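Local atomic coordinates of NDP-N-acetyl-D-galactosaminuronic acid dehydrogenase (Methanosarcina mazei Go1, PDB entry 3G79), a protein that probably oxidises UDP-N-acetyl-alpha-D-mannosamine to its uronate at the expense of two NAD(+), as a member of the UDP-glucose/GDP-mannose dehydrogenase family. Residues K296-Y299 and H300-G304; I321-L324 and A325-N329; L312-P315 and E316-S320; I224-A228 and T229-V233. All blocks are in the same frame, centred on the assembly; numbering follows the deposited sequence.

Overall arrangement
Four local contacts illustrate how a nucleotide-sugar dehydrogenase joins its middle helices to one another and to a second subunit. Contact 4 marks the passage from strand 223-227 into helix 228-258, and its Val233 packs against Leu301 of contact 1; the centres of these two contacts lie about 16 Å apart. Contacts 1 and 2, about 12 Å apart between centres, lie on the consecutive helices 293-305 and 321-345, which touch through pairs such as Leu301 with Tyr322. Contact 3 lies in the loop between them. It is tied back to contact 1 by a probable hydrogen bond of 2.6 Å between Ser320 OG and Glu302 OE2. All four contacts also meet the second subunit.

Contact 1 of 4, residues K296-Y299 and H300-G304; sequences KDTY and HLERG
His300 lays its imidazole back over the preceding turn of helix 293-305, where Lys296 and Asp297 receive it. The backbone bonds of this turn come first. Leu301 N donates to Asp297 O at 3.1 Å, and Glu302 and Arg303 reach Thr298 O and Tyr299 O with nearly straight bonds, the last, Arg303 N to Tyr299 O, at 2.9 Å. The bond from His300 N to Lys296 O is weak, close to a kink where the nitrogens of Thr298 and Tyr299 lack the regular bond to the previous turn.

Side-chain packing forms the second group. With CG opposite the carbonyl carbon (chi1 -58°), the His300 ring leans toward the start of the helix, and its ND1 lies 3.2 Å from Lys296 O at too poor an angle for a hydrogen bond. The Asp297 carboxylate lies obliquely to the ring, OD1 3.8 Å from His300 ND1, the two planes 62° apart. Glu302 bends back so that its CG presses on Thr298 O at 3.0 Å.

The polar ends find partners beyond this turn. His300 NE2 makes weak hydrogen bonds to Glu120 and Leu119 O, Arg303 forms a salt bridge with the same Glu120, and Asp297 OD2 accepts from Asn239. Glu302 bonds to Ser320 and to Tyr255 of the second subunit. With an alanine at His300, Glu120 and Leu119 O would probably each lose a weak NE2 bond, and a gap would open beside Lys296 and Asp297. Chemically, this is a helix stitched by its backbone, whose polar side chains are spent on joining it to its surroundings.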
loop_
_atom_site.group_PDB
_atom_site.type_symbol
_atom_site.label_atom_id
_atom_site.label_comp_id
_atom_site.label_asym_id
_atom_site.label_seq_id
_atom_site.Cartn_x
_atom_site.Cartn_y
_atom_site.Cartn_z
ATOM N N LYS A 296 3.088 16.837 4.982
ATOM C CA LYS A 296 4.128 17.741 4.494
ATOM C C LYS A 296 5.255 17.040 3.801
ATOM O O LYS A 296 5.950 17.630 2.985
ATOM C CB LYS A 296 4.699 18.574 5.631
ATOM C CG LYS A 296 3.985 19.843 5.787
ATOM C CD LYS A 296 3.644 20.097 7.224
ATOM C CE LYS A 296 4.846 20.533 8.056
ATOM N NZ LYS A 296 4.378 21.522 9.071
ATOM N N ASP A 297 5.452 15.787 4.143
ATOM C CA ASP A 297 6.588 15.063 3.651
ATOM C C ASP A 297 6.578 14.951 2.133
ATOM O O ASP A 297 7.628 14.988 1.536
ATOM C CB ASP A 297 6.705 13.672 4.342
ATOM C CG ASP A 297 7.397 13.746 5.730
ATOM O OD1 ASP A 297 7.656 14.868 6.231
ATOM O OD2 ASP A 297 7.708 12.685 6.323
ATOM N N THR A 298 5.433 14.838 1.472
ATOM C CA THR A 298 5.577 14.516 0.069
ATOM C C THR A 298 6.045 15.725 -0.687
ATOM O O THR A 298 6.644 15.580 -1.729
ATOM C CB THR A 298 4.359 13.803 -0.622
ATOM O OG1 THR A 298 3.689 14.687 -1.532
ATOM C CG2 THR A 298 3.395 13.210 0.325
ATOM N N TYR A 299 5.791 16.917 -0.152
ATOM C CA TYR A 299 6.342 18.151 -0.736
ATOM C C TYR A 299 7.826 18.178 -0.594
ATOM O O TYR A 299 8.492 18.647 -1.503
ATOM C CB TYR A 299 5.681 19.447 -0.203
ATOM C CG TYR A 299 4.188 19.390 -0.423
ATOM C CD1 TYR A 299 3.650 19.274 -1.721
ATOM C CD2 TYR A 299 3.315 19.341 0.663
ATOM C CE1 TYR A 299 2.251 19.182 -1.919
ATOM C CE2 TYR A 299 1.934 19.244 0.479
ATOM C CZ TYR A 299 1.410 19.159 -0.811
ATOM O OH TYR A 299 0.061 19.025 -0.945
ATOM N N HIS A 300 8.340 17.658 0.518
ATOM C CA HIS A 300 9.769 17.413 0.644
ATOM C C HIS A 300 10.392 16.436 -0.383
ATOM O O HIS A 300 11.485 16.712 -0.880
ATOM C CB HIS A 300 10.116 17.021 2.060
ATOM C CG HIS A 300 9.709 18.050 3.058
ATOM N ND1 HIS A 300 8.893 17.770 4.133
ATOM C CD2 HIS A 300 9.994 19.370 3.132
ATOM C CE1 HIS A 300 8.697 18.872 4.832
ATOM N NE2 HIS A 300 9.338 19.860 4.235
ATOM N N LEU A 301 9.704 15.334 -0.712
ATOM C CA LEU A 301 10.155 14.425 -1.790
ATOM C C LEU A 301 10.155 15.145 -3.121
ATOM O O LEU A 301 11.127 15.096 -3.889
ATOM C CB LEU A 301 9.258 13.175 -1.927
ATOM C CG LEU A 301 9.702 11.785 -1.484
ATOM C CD1 LEU A 301 8.980 10.702 -2.320
ATOM C CD2 LEU A 301 11.183 11.626 -1.632
ATOM N N GLU A 302 9.040 15.797 -3.393
ATOM C CA GLU A 302 8.920 16.582 -4.593
ATOM C C GLU A 302 10.059 17.550 -4.729
ATOM O O GLU A 302 10.743 17.478 -5.730
ATOM C CB GLU A 302 7.568 17.277 -4.679
ATOM C CG GLU A 302 6.422 16.326 -4.601
ATOM C CD GLU A 302 6.441 15.151 -5.640
ATOM O OE1 GLU A 302 7.142 15.195 -6.669
ATOM O OE2 GLU A 302 5.711 14.173 -5.424
ATOM N N ARG A 303 10.294 18.440 -3.753
ATOM C CA ARG A 303 11.437 19.355 -3.851
ATOM C C ARG A 303 12.709 18.512 -3.978
ATOM O O ARG A 303 13.523 18.748 -4.863
ATOM C CB ARG A 303 11.549 20.281 -2.654
ATOM C CG ARG A 303 12.608 21.362 -2.859
ATOM C CD ARG A 303 13.013 22.091 -1.566
ATOM N NE ARG A 303 12.215 23.285 -1.308
ATOM C CZ ARG A 303 11.263 23.366 -0.377
ATOM N NH1 ARG A 303 10.989 22.304 0.390
ATOM N NH2 ARG A 303 10.560 24.497 -0.219
ATOM N N GLY A 304 12.837 17.497 -3.127
ATOM C CA GLY A 304 14.000 16.610 -3.132
ATOM C C GLY A 304 14.405 15.997 -4.475
ATOM O O GLY A 304 15.596 15.874 -4.773
#

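Contact 2 of 4, residues I321-L324 and A325-N329; sequences IYVL and ARKVN
Val323 turns one methyl, CG1, toward the outstretched chain of Lys327, meeting its CE at 4.4 Å one helical turn on. The lysine CG stands opposite the carbonyl carbon (chi1 -70°), which turns the extended chain back along the helix, and its aliphatic part, rather than the charge, meets the valine. The ammonium end points on toward Asp319, with which it forms a long, weak ion pair.

Other side chains rest on carbonyl oxygens of the turn before. Ala325 CB lies 3.2 Å from Tyr322 O, Arg326 CB 3.4 Å from Val323 O, and Val328 CG2, the branch opposite its own carbonyl carbon, 3.4 Å from Leu324 O. Regular bonds accompany this packing: Ala325 N to Ile321 O at 2.9 Å, Arg326 N to Tyr322 O at 3.0 Å and Val328 N to Leu324 O. In between, Lys327 N makes two weak bonds, to Val323 O and Leu324 O, both at 3.4 Å.

This is the opening of helix 321-345, and its sides are committed in different directions. Tyr322 OH bonds to Ala248 O of the second subunit, and Leu324 packs on Ile321 of that subunit, a pairing repeated the other way round. Arg326, bent at chi2 and chi3, runs forward along the helix to salt bridges with Asp243 and Asp330. The chemistry implies a division of labour: a largely apolar side that also makes polar bonds to the second subunit, a buried arginine whose charge is probably balanced by Asp243 and Asp330, and a lysine whose charge probably remains largely with solvent.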
loop_
_atom_site.group_PDB
_atom_site.type_symbol
_atom_site.label_atom_id
_atom_site.label_comp_id
_atom_site.label_asym_id
_atom_site.label_seq_id
_atom_site.Cartn_x
_atom_site.Cartn_y
_atom_site.Cartn_z
ATOM N N ILE A 321 1.948 10.606 -8.231
ATOM C CA ILE A 321 0.996 9.889 -7.396
ATOM C C ILE A 321 0.905 10.480 -5.992
ATOM O O ILE A 321 -0.164 10.521 -5.405
ATOM C CB ILE A 321 1.355 8.394 -7.295
ATOM C CG1 ILE A 321 1.116 7.726 -8.643
ATOM C CG2 ILE A 321 0.504 7.715 -6.273
ATOM C CD1 ILE A 321 1.831 6.441 -8.768
ATOM N N TYR A 322 2.002 10.938 -5.436
ATOM C CA TYR A 322 1.932 11.322 -4.020
ATOM C C TYR A 322 1.211 12.639 -3.931
ATOM O O TYR A 322 0.390 12.839 -3.043
ATOM C CB TYR A 322 3.322 11.409 -3.385
ATOM C CG TYR A 322 4.239 10.281 -3.786
ATOM C CD1 TYR A 322 3.835 8.925 -3.670
ATOM C CD2 TYR A 322 5.518 10.548 -4.247
ATOM C CE1 TYR A 322 4.696 7.865 -4.017
ATOM C CE2 TYR A 322 6.388 9.500 -4.602
ATOM C CZ TYR A 322 5.971 8.162 -4.484
ATOM O OH TYR A 322 6.864 7.168 -4.835
ATOM N N VAL A 323 1.472 13.519 -4.898
ATOM C CA VAL A 323 0.874 14.863 -4.914
ATOM C C VAL A 323 -0.648 14.715 -4.954
ATOM O O VAL A 323 -1.369 15.433 -4.253
ATOM C CB VAL A 323 1.427 15.686 -6.090
ATOM C CG1 VAL A 323 0.573 16.974 -6.373
ATOM C CG2 VAL A 323 2.901 16.029 -5.851
ATOM N N LEU A 324 -1.129 13.719 -5.706
ATOM C CA LEU A 324 -2.537 13.497 -5.819
ATOM C C LEU A 324 -3.100 12.677 -4.678
ATOM O O LEU A 324 -4.295 12.770 -4.366
ATOM C CB LEU A 324 -2.887 13.014 -7.218
ATOM C CG LEU A 324 -3.714 11.759 -7.424
ATOM C CD1 LEU A 324 -4.823 11.927 -8.477
ATOM C CD2 LEU A 324 -2.703 10.744 -7.859
ATOM N N ALA A 325 -2.252 11.957 -3.966
ATOM C CA ALA A 325 -2.667 11.499 -2.621
ATOM C C ALA A 325 -2.967 12.666 -1.652
ATOM O O ALA A 325 -3.975 12.652 -0.920
ATOM C CB ALA A 325 -1.640 10.603 -2.019
ATOM N N ARG A 326 -2.087 13.663 -1.630
ATOM C CA ARG A 326 -2.319 14.832 -0.769
ATOM C C ARG A 326 -3.676 15.495 -1.071
ATOM O O ARG A 326 -4.345 15.990 -0.162
ATOM C CB ARG A 326 -1.174 15.854 -0.885
ATOM C CG ARG A 326 0.139 15.476 -0.157
ATOM C CD ARG A 326 -0.078 15.046 1.311
ATOM N NE ARG A 326 -1.064 15.896 1.958
ATOM C CZ ARG A 326 -1.939 15.496 2.858
ATOM N NH1 ARG A 326 -1.990 14.237 3.311
ATOM N NH2 ARG A 326 -2.762 16.383 3.347
ATOM N N LYS A 327 -4.112 15.469 -2.329
ATOM C CA LYS A 327 -5.352 16.171 -2.661
ATOM C C LYS A 327 -6.608 15.376 -2.292
ATOM O O LYS A 327 -7.641 15.971 -1.924
ATOM C CB LYS A 327 -5.394 16.563 -4.120
ATOM C CG LYS A 327 -4.439 17.663 -4.534
ATOM C CD LYS A 327 -4.466 17.684 -6.080
ATOM C CE LYS A 327 -3.488 18.665 -6.717
ATOM N NZ LYS A 327 -3.321 18.228 -8.116
ATOM N N VAL A 328 -6.535 14.046 -2.419
ATOM C CA VAL A 328 -7.635 13.161 -2.027
ATOM C C VAL A 328 -7.850 13.412 -0.527
ATOM O O VAL A 328 -8.906 13.910 -0.100
ATOM C CB VAL A 328 -7.345 11.683 -2.402
ATOM C CG1 VAL A 328 -8.311 10.722 -1.752
ATOM C CG2 VAL A 328 -7.428 11.505 -3.888
ATOM N N ASN A 329 -6.809 13.178 0.250
ATOM C CA ASN A 329 -6.851 13.374 1.682
ATOM C C ASN A 329 -7.235 14.801 2.144
ATOM O O ASN A 329 -7.960 14.940 3.145
ATOM C CB ASN A 329 -5.521 12.918 2.278
ATOM C CG ASN A 329 -5.339 11.390 2.223
ATOM O OD1 ASN A 329 -6.311 10.623 2.092
ATOM N ND2 ASN A 329 -4.084 10.941 2.334
#

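Contact 3 of 4, residues L312-P315 and E316-S320; sequences LDYP and EGADS
Tyr314 brings one edge of its ring against Ala318, both CD2 and CE2 lying 3.6 Å from the methyl carbon Ala318 CB. This is the compact part of the loop. CG stands opposite the backbone N (chi1 -165°), which sends the ring across the bend toward the residues that follow it. The next residue in sequence closes one face: Pro315 CD sits 3.3 Å above the ring plane, displaced toward the rim. Ala318 CB is wedged between this ring and the backbone, 3.5 Å from Pro315 O.

At the far end of the ring, Tyr314 OH approaches Asp319 O at 3.3 Å, near the ring plane. That bond is not settled, because Gln251 of the second subunit offers the hydroxyl another, weak acceptor. The segment lies in the loop joining helix 293-305 to helix 321-345, and it finishes in an N-cap: Ser320 OG, the partner of Glu302, accepts from Tyr322 N. A leucine in place of Tyr314 would probably leave Asp319 O without its hydroxyl neighbour and the flank of Ala318 less fully lined. Neighbouring parts of the loop lean on the other chain, Tyr314 on Val328 and Pro315 on Phe331 of the second subunit.

The outer side of the bend is looser. Glu316 sends its carboxylate outward, and a weak backbone bond, Ala318 N to Glu316 O, spans Gly317 in what resembles a classic gamma turn. Gly317, with phi at 94°, adopts a conformation in which a side chain would jam against the preceding carbonyl oxygen. Asp319 is likewise exposed, its CB pointing away from residues 312-315.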
loop_
_atom_site.group_PDB
_atom_site.type_symbol
_atom_site.label_atom_id
_atom_site.label_comp_id
_atom_site.label_asym_id
_atom_site.label_seq_id
_atom_site.Cartn_x
_atom_site.Cartn_y
_atom_site.Cartn_z
ATOM N N LEU A 312 14.931 13.295 -14.003
ATOM C CA LEU A 312 13.772 12.475 -13.649
ATOM C C LEU A 312 12.981 12.057 -14.889
ATOM O O LEU A 312 12.518 12.905 -15.660
ATOM C CB LEU A 312 12.849 13.209 -12.689
ATOM C CG LEU A 312 11.571 12.422 -12.371
ATOM C CD1 LEU A 312 11.849 11.164 -11.510
ATOM C CD2 LEU A 312 10.485 13.299 -11.766
ATOM N N ASP A 313 12.848 10.740 -15.060
ATOM C CA ASP A 313 12.126 10.113 -16.145
ATOM C C ASP A 313 10.765 9.718 -15.568
ATOM O O ASP A 313 10.667 8.894 -14.639
ATOM C CB ASP A 313 12.926 8.886 -16.576
ATOM C CG ASP A 313 12.551 8.380 -17.937
ATOM O OD1 ASP A 313 11.951 9.120 -18.726
ATOM O OD2 ASP A 313 12.895 7.233 -18.249
ATOM N N TYR A 314 9.700 10.312 -16.100
ATOM C CA TYR A 314 8.360 10.163 -15.504
ATOM C C TYR A 314 7.347 10.317 -16.619
ATOM O O TYR A 314 7.612 11.017 -17.591
ATOM C CB TYR A 314 8.137 11.197 -14.382
ATOM C CG TYR A 314 6.962 10.841 -13.523
ATOM C CD1 TYR A 314 7.070 9.828 -12.568
ATOM C CD2 TYR A 314 5.727 11.462 -13.693
ATOM C CE1 TYR A 314 5.985 9.439 -11.809
ATOM C CE2 TYR A 314 4.642 11.084 -12.940
ATOM C CZ TYR A 314 4.800 10.074 -11.977
ATOM O OH TYR A 314 3.766 9.680 -11.186
ATOM N N PRO A 315 6.203 9.644 -16.536
ATOM C CA PRO A 315 5.446 9.779 -17.796
ATOM C C PRO A 315 4.865 11.187 -18.041
ATOM O O PRO A 315 4.581 11.913 -17.092
ATOM C CB PRO A 315 4.359 8.687 -17.708
ATOM C CG PRO A 315 4.329 8.246 -16.254
ATOM C CD PRO A 315 5.688 8.581 -15.653
ATOM N N GLU A 316 4.723 11.536 -19.322
ATOM C CA GLU A 316 4.375 12.859 -19.811
ATOM C C GLU A 316 3.007 13.362 -19.298
ATOM O O GLU A 316 2.007 12.639 -19.345
ATOM C CB GLU A 316 4.407 12.798 -21.352
ATOM C CG GLU A 316 3.905 14.033 -22.121
ATOM C CD GLU A 316 4.888 15.205 -22.110
ATOM O OE1 GLU A 316 5.782 15.250 -21.215
ATOM O OE2 GLU A 316 4.750 16.095 -22.989
ATOM N N GLY A 317 2.970 14.601 -18.807
ATOM C CA GLY A 317 1.752 15.158 -18.235
ATOM C C GLY A 317 1.708 14.959 -16.731
ATOM O O GLY A 317 1.694 15.942 -15.975
ATOM N N ALA A 318 1.663 13.695 -16.282
ATOM C CA ALA A 318 2.062 13.360 -14.908
ATOM C C ALA A 318 1.076 13.669 -13.808
ATOM O O ALA A 318 -0.076 13.313 -13.846
ATOM C CB ALA A 318 3.402 14.055 -14.577
ATOM N N ASP A 319 1.566 14.400 -12.828
ATOM C CA ASP A 319 1.057 14.389 -11.465
ATOM C C ASP A 319 1.687 13.185 -10.829
ATOM O O ASP A 319 1.511 12.049 -11.269
ATOM C CB ASP A 319 -0.467 14.398 -11.360
ATOM C CG ASP A 319 -1.071 15.790 -11.593
ATOM O OD1 ASP A 319 -0.383 16.655 -12.207
ATOM O OD2 ASP A 319 -2.245 16.009 -11.178
ATOM N N SER A 320 2.536 13.493 -9.862
ATOM C CA SER A 320 3.103 12.547 -8.966
ATOM C C SER A 320 1.921 11.926 -8.309
ATOM O O SER A 320 0.985 12.629 -7.869
ATOM C CB SER A 320 3.899 13.300 -7.933
ATOM O OG SER A 320 4.204 12.516 -6.794
#

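Contact 4 of 4, residues I224-A228 and T229-V233; sequences IPMSA and TAAEV
Met226 reaches from the end of its strand to the first turn of the helix that follows, and its atoms follow the helix from Ala230 to Ala231. CB faces the methyl of Ala230, 4.1 Å from Ala230 CB. CG, set between the backbone N and the carbonyl carbon (chi1 59°), moves in over the same methyl and lies 3.9 Å from Ala231 N. The sulfur lies against the peptide link to Ala231, SD 3.5 Å from Ala230 C. A bend at the last torsion (chi3 75°) then carries the terminal methyl back to its own strand, where Met226 CE meets Ile224 CG2 at 3.6 Å.

Ala230 and Ala231 have only methyls to present to the methionine; the axes of strand 224-227 and helix 229-233 approach to 6.3 Å at an angle of 114°. Ser227 fixes the turn between them. Its OG accepts from Ala230 N at 2.9 Å, capping the helix, while Ser227 O takes Ala231 N at 3.0 Å as the first regular helical bond. Ala228 O continues the pattern with Glu232 N, and the carboxylate of Glu232 is held by the backbone nitrogens of Gly152 and Thr154. Ile261 of the second subunit packs on Ser227 and Thr229.

The arrangement is a strand-turn-helix with a serine N-cap, here the point where an edge strand of the NAD-binding, Rossmann-type sheet passes into the long helix 228-258 of the central domain.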
loop_
_atom_site.group_PDB
_atom_site.type_symbol
_atom_site.label_atom_id
_atom_site.label_comp_id
_atom_site.label_asym_id
_atom_site.label_seq_id
_atom_site.Cartn_x
_atom_site.Cartn_y
_atom_site.Cartn_z
ATOM N N ILE A 224 20.289 -0.306 9.870
ATOM C CA ILE A 224 20.010 -0.415 8.425
ATOM C C ILE A 224 20.905 0.605 7.756
ATOM O O ILE A 224 20.638 1.811 7.851
ATOM C CB ILE A 224 18.533 -0.169 8.078
ATOM C CG1 ILE A 224 17.629 -1.142 8.852
ATOM C CG2 ILE A 224 18.310 -0.306 6.541
ATOM C CD1 ILE A 224 16.292 -1.474 8.134
ATOM N N PRO A 225 22.001 0.140 7.129
ATOM C CA PRO A 225 23.037 1.064 6.613
ATOM C C PRO A 225 22.751 1.466 5.158
ATOM O O PRO A 225 22.339 0.610 4.332
ATOM C CB PRO A 225 24.328 0.231 6.707
ATOM C CG PRO A 225 23.818 -1.261 6.444
ATOM C CD PRO A 225 22.304 -1.283 6.811
ATOM N N MET A 226 22.948 2.756 4.861
ATOM C CA MET A 226 22.738 3.311 3.510
ATOM C C MET A 226 23.467 4.687 3.333
ATOM O O MET A 226 24.261 5.084 4.180
ATOM C CB MET A 226 21.229 3.416 3.217
ATOM C CG MET A 226 20.383 4.298 4.182
ATOM S SD MET A 226 18.564 4.391 4.042
ATOM C CE MET A 226 18.136 2.795 4.732
ATOM N N SER A 227 23.181 5.404 2.250
ATOM C CA SER A 227 23.747 6.729 2.049
ATOM C C SER A 227 23.001 7.694 2.951
ATOM O O SER A 227 21.870 7.427 3.327
ATOM C CB SER A 227 23.601 7.164 0.581
ATOM O OG SER A 227 22.242 7.437 0.314
ATOM N N ALA A 228 23.613 8.802 3.316
ATOM C CA ALA A 228 22.932 9.856 4.104
ATOM C C ALA A 228 21.629 10.323 3.437
ATOM O O ALA A 228 20.569 10.459 4.108
ATOM C CB ALA A 228 23.860 11.026 4.291
ATOM N N THR A 229 21.709 10.592 2.131
ATOM C CA THR A 229 20.556 11.061 1.378
ATOM C C THR A 229 19.455 10.010 1.402
ATOM O O THR A 229 18.291 10.363 1.510
ATOM C CB THR A 229 20.919 11.411 -0.086
ATOM O OG1 THR A 229 21.915 12.452 -0.098
ATOM C CG2 THR A 229 19.702 11.910 -0.850
ATOM N N ALA A 230 19.808 8.731 1.316
ATOM C CA ALA A 230 18.807 7.651 1.347
ATOM C C ALA A 230 18.137 7.577 2.726
ATOM O O ALA A 230 16.952 7.320 2.841
ATOM C CB ALA A 230 19.450 6.350 0.997
ATOM N N ALA A 231 18.913 7.862 3.764
ATOM C CA ALA A 231 18.407 7.905 5.125
ATOM C C ALA A 231 17.355 8.954 5.233
ATOM O O ALA A 231 16.333 8.689 5.762
ATOM C CB ALA A 231 19.573 8.165 6.172
ATOM N N GLU A 232 17.616 10.158 4.723
ATOM C CA GLU A 232 16.664 11.284 4.806
ATOM C C GLU A 232 15.372 11.012 4.049
ATOM O O GLU A 232 14.284 11.381 4.503
ATOM C CB GLU A 232 17.282 12.575 4.251
ATOM C CG GLU A 232 18.382 13.245 5.132
ATOM C CD GLU A 232 19.254 14.098 4.264
ATOM O OE1 GLU A 232 19.209 13.877 3.041
ATOM O OE2 GLU A 232 19.918 15.005 4.742
ATOM N N VAL A 233 15.509 10.403 2.880
ATOM C CA VAL A 233 14.388 10.007 2.054
ATOM C C VAL A 233 13.563 8.904 2.696
ATOM O O VAL A 233 12.350 8.874 2.568
ATOM C CB VAL A 233 14.894 9.607 0.667
ATOM C CG1 VAL A 233 13.850 8.904 -0.128
ATOM C CG2 VAL A 233 15.362 10.874 -0.040
#